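Local coordinates for oxidoreductase, short chain dehydrogenase/reductase family protein (Bifidobacterium adolescentis L2-32, PDB 6OW4) that acts as an NADH-dependent 20beta-hydroxysteroid dehydrogenase of the short-chain dehydrogenase/reductase family, at residues 130-133 against 134-138. Residues are numbered along the deposited sequence; the frame is centred on the assembly and turned at random.
Sequences GVNV and PGDDQ. With NAD (nicotinamide-adenine-dinucleotide), chain N.
Asp136 brings its CB up against the backbone of Val133, 3.2 Å from Val133 O, where the chain bends at Pro134-Gly135, in the loop between strand 124-127 and helix 142-170 of the Rossmann fold. An inverse gamma turn is centred on Asp136. With CG anti to the backbone N (chi1 -174°), the carboxylate stands beside the Asn132 amide, the two planes nearly perpendicular at 87°. Asn132 OD1 and Asp136 OD2, both acceptors, lie 3.5 Å apart, and one water reconciles them: it donates to Asn132 OD1 and to Asp136 OD2, and accepts from Val133 N at 2.9 Å. The carboxylate is also held from the start of helix 198-217, OD1 by Ala199 N and OD2 by Tyr200 N, which ties this loop to the helix carrying the NAD-binding Tyr200 and Lys204. On Val133, CG1 lies against the proline ring, 3.6 Å from Pro134 CD, while the valine side chain also packs on Val144, Arg147 and Thr148 of helix 142-170. Pro134 itself is exposed, and Gly135 continues the bend with a positive phi of 75°. At the cofactor end, Gly130 CA comes within 3.2 Å of NAD O3D, and Gly130 N makes a weak hydrogen bond to NAD O4B at 3.5 Å.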
ATOM      1  N   GLY F 130       2.404  12.867 -20.739  1.00 30.36           N
ATOM      2  CA  GLY F 130       1.601  11.628 -20.741  1.00 30.25           C
ATOM      3  C   GLY F 130       0.366  11.786 -21.608  1.00 31.25           C
ATOM      4  O   GLY F 130       0.112  12.917 -22.067  1.00 31.68           O
ATOM      5  N   VAL F 131      -0.375  10.698 -21.829  1.00 30.95           N
ATOM      6  CA  VAL F 131      -1.551  10.665 -22.748  1.00 31.45           C
ATOM      7  C   VAL F 131      -2.484   9.523 -22.330  1.00 31.59           C
ATOM      8  O   VAL F 131      -1.979   8.488 -21.858  1.00 32.44           O
ATOM      9  CB  VAL F 131      -1.098  10.519 -24.215  1.00 31.76           C
ATOM     10  CG1 VAL F 131      -0.586   9.120 -24.521  1.00 31.28           C
ATOM     11  CG2 VAL F 131      -2.193  10.908 -25.193  1.00 32.46           C
ATOM     12  N   ASN F 132      -3.795   9.723 -22.495  1.00 32.25           N
ATOM     13  CA  ASN F 132      -4.832   8.662 -22.390  1.00 33.29           C
ATOM     14  C   ASN F 132      -5.395   8.424 -23.796  1.00 32.91           C
ATOM     15  O   ASN F 132      -5.940   9.378 -24.384  1.00 33.60           O
ATOM     16  CB  ASN F 132      -5.922   9.028 -21.377  1.00 36.13           C
ATOM     17  CG  ASN F 132      -6.686   7.827 -20.851  1.00 38.03           C
ATOM     18  OD1 ASN F 132      -6.489   6.699 -21.303  1.00 40.57           O
ATOM     19  ND2 ASN F 132      -7.560   8.060 -19.886  1.00 40.21           N
ATOM     20  N   VAL F 133      -5.237   7.204 -24.315  1.00 30.61           N
ATOM     21  CA  VAL F 133      -5.615   6.812 -25.706  1.00 29.69           C
ATOM     22  C   VAL F 133      -7.044   6.274 -25.682  1.00 28.05           C
ATOM     23  O   VAL F 133      -7.387   5.484 -24.806  1.00 27.03           O
ATOM     24  CB  VAL F 133      -4.625   5.777 -26.275  1.00 29.41           C
ATOM     25  CG1 VAL F 133      -4.903   5.472 -27.740  1.00 29.73           C
ATOM     26  CG2 VAL F 133      -3.181   6.221 -26.083  1.00 29.49           C
ATOM     27  N   PRO F 134      -7.928   6.701 -26.616  1.00 27.34           N
ATOM     28  CA  PRO F 134      -9.280   6.142 -26.712  1.00 27.10           C
ATOM     29  C   PRO F 134      -9.311   4.622 -26.949  1.00 26.27           C
ATOM     30  O   PRO F 134      -8.430   4.116 -27.618  1.00 25.05           O
ATOM     31  CB  PRO F 134      -9.884   6.873 -27.920  1.00 27.69           C
ATOM     32  CG  PRO F 134      -9.102   8.164 -28.001  1.00 27.59           C
ATOM     33  CD  PRO F 134      -7.698   7.782 -27.588  1.00 27.31           C
ATOM     34  N   GLY F 135     -10.325   3.946 -26.399  1.00 26.69           N
ATOM     35  CA  GLY F 135     -10.505   2.482 -26.476  1.00 26.24           C
ATOM     36  C   GLY F 135      -9.553   1.734 -25.555  1.00 25.64           C
ATOM     37  O   GLY F 135      -9.198   0.589 -25.887  1.00 24.40           O
ATOM     38  N   ASP F 136      -9.170   2.346 -24.429  1.00 25.86           N
ATOM     39  CA  ASP F 136      -8.185   1.803 -23.453  1.00 26.15           C
ATOM     40  C   ASP F 136      -8.940   1.005 -22.384  1.00 25.50           C
ATOM     41  O   ASP F 136      -8.790   1.317 -21.190  1.00 25.41           O
ATOM     42  CB  ASP F 136      -7.335   2.930 -22.853  1.00 25.97           C
ATOM     43  CG  ASP F 136      -6.207   2.464 -21.947  1.00 25.61           C
ATOM     44  OD1 ASP F 136      -5.913   1.252 -21.947  1.00 25.98           O
ATOM     45  OD2 ASP F 136      -5.629   3.320 -21.243  1.00 25.76           O
ATOM     46  N   ASP F 137      -9.717   0.004 -22.806  1.00 26.41           N
ATOM     47  CA  ASP F 137     -10.575  -0.830 -21.923  1.00 26.15           C
ATOM     48  C   ASP F 137     -10.007  -2.255 -21.903  1.00 26.05           C
ATOM     49  O   ASP F 137      -8.810  -2.407 -22.224  1.00 25.09           O
ATOM     50  CB  ASP F 137     -12.043  -0.745 -22.358  1.00 26.96           C
ATOM     51  CG  ASP F 137     -12.328  -1.299 -23.744  1.00 27.53           C
ATOM     52  OD1 ASP F 137     -11.402  -1.301 -24.579  1.00 27.95           O
ATOM     53  OD2 ASP F 137     -13.478  -1.718 -23.981  1.00 28.47           O
ATOM     54  N   GLN F 138     -10.820  -3.248 -21.522  1.00 26.11           N
ATOM     55  CA  GLN F 138     -10.416  -4.679 -21.446  1.00 26.53           C
ATOM     56  C   GLN F 138      -9.992  -5.167 -22.838  1.00 26.97           C
ATOM     57  O   GLN F 138      -9.103  -6.040 -22.906  1.00 26.81           O
ATOM     58  CB  GLN F 138     -11.532  -5.547 -20.851  1.00 26.28           C
ATOM     59  CG  GLN F 138     -12.803  -5.630 -21.691  1.00 26.58           C
ATOM     60  CD  GLN F 138     -13.786  -4.522 -21.407  1.00 26.44           C
ATOM     61  OE1 GLN F 138     -13.476  -3.535 -20.743  1.00 25.59           O
ATOM     62  NE2 GLN F 138     -14.995  -4.674 -21.923  1.00 27.04           N
TER
HETATM   63  PA  NAD N 301      -2.541  17.437 -21.240  1.00 44.29           P
HETATM   64  O1A NAD N 301      -2.971  16.428 -22.254  1.00 43.93           O
HETATM   65  O2A NAD N 301      -2.709  18.853 -21.810  1.00 46.65           O
HETATM   66  O5B NAD N 301      -1.018  17.234 -20.827  1.00 42.99           O
HETATM   67  C5B NAD N 301      -0.225  16.218 -21.440  1.00 42.41           C
HETATM   68  C4B NAD N 301       0.935  16.917 -22.204  1.00 42.48           C
HETATM   69  O4B NAD N 301       1.993  15.816 -22.547  1.00 42.66           O
HETATM   70  C3B NAD N 301       0.555  17.439 -23.295  1.00 42.54           C
HETATM   71  O3B NAD N 301       0.978  18.845 -23.411  1.00 40.82           O
HETATM   72  C2B NAD N 301       1.262  16.560 -24.517  1.00 42.83           C
HETATM   73  O2B NAD N 301       1.564  17.427 -25.650  1.00 43.49           O
HETATM   74  C1B NAD N 301       2.325  16.064 -24.023  1.00 42.85           C
HETATM   75  N9A NAD N 301       2.635  14.767 -24.707  1.00 43.65           N
HETATM   76  C8A NAD N 301       2.002  13.599 -24.968  1.00 44.27           C
HETATM   77  N7A NAD N 301       2.854  12.804 -25.663  1.00 43.01           N
HETATM   78  C5A NAD N 301       4.008  13.481 -25.831  1.00 43.20           C
HETATM   79  C6A NAD N 301       5.203  13.124 -26.471  1.00 42.61           C
HETATM   80  N6A NAD N 301       5.685  11.979 -27.172  1.00 41.85           N
HETATM   81  N1A NAD N 301       6.238  13.996 -26.502  1.00 42.82           N
HETATM   82  C2A NAD N 301       6.122  15.231 -25.910  1.00 43.62           C
HETATM   83  N3A NAD N 301       4.938  15.587 -25.274  1.00 44.28           N
HETATM   84  C4A NAD N 301       3.887  14.702 -25.241  1.00 43.86           C
HETATM   85  O3  NAD N 301      -3.479  17.268 -19.898  1.00 45.29           O
HETATM   86  PN  NAD N 301      -2.903  17.295 -18.393  1.00 44.20           P
HETATM   87  O1N NAD N 301      -4.063  17.212 -17.441  1.00 45.34           O
HETATM   88  O2N NAD N 301      -2.137  18.600 -18.169  1.00 42.06           O
HETATM   89  O5D NAD N 301      -1.966  16.023 -18.170  1.00 41.23           O
HETATM   90  C5D NAD N 301      -0.613  16.170 -17.765  1.00 39.18           C
HETATM   91  C4D NAD N 301      -0.143  14.867 -17.066  1.00 37.08           C
HETATM   92  O4D NAD N 301      -0.843  14.672 -15.983  1.00 36.84           O
HETATM   93  C3D NAD N 301      -0.376  13.659 -17.954  1.00 36.44           C
HETATM   94  O3D NAD N 301       0.718  12.836 -17.915  1.00 35.67           O
HETATM   95  C2D NAD N 301      -1.618  12.956 -17.330  1.00 37.18           C
HETATM   96  O2D NAD N 301      -1.548  11.507 -17.667  1.00 34.73           O
HETATM   97  C1D NAD N 301      -1.501  13.194 -16.068  1.00 37.35           C
HETATM   98  N1N NAD N 301      -2.763  13.200 -15.321  1.00 39.10           N
HETATM   99  C2N NAD N 301      -3.702  14.203 -15.519  1.00 39.99           C
HETATM  100  C3N NAD N 301      -4.906  14.200 -14.796  1.00 40.79           C
HETATM  101  C7N NAD N 301      -5.967  15.306 -15.011  1.00 41.22           C
HETATM  102  O7N NAD N 301      -7.144  15.054 -14.833  1.00 43.05           O
HETATM  103  N7N NAD N 301      -5.592  16.618 -15.412  1.00 42.31           N
HETATM  104  C4N NAD N 301      -5.153  13.197 -13.879  1.00 39.95           C
HETATM  105  C5N NAD N 301      -4.217  12.196 -13.674  1.00 38.39           C
HETATM  106  C6N NAD N 301      -3.016  12.209 -14.396  1.00 37.91           C
HETATM  107  O   HOH W   1      -4.355   5.141 -22.484  1.00 15.03           O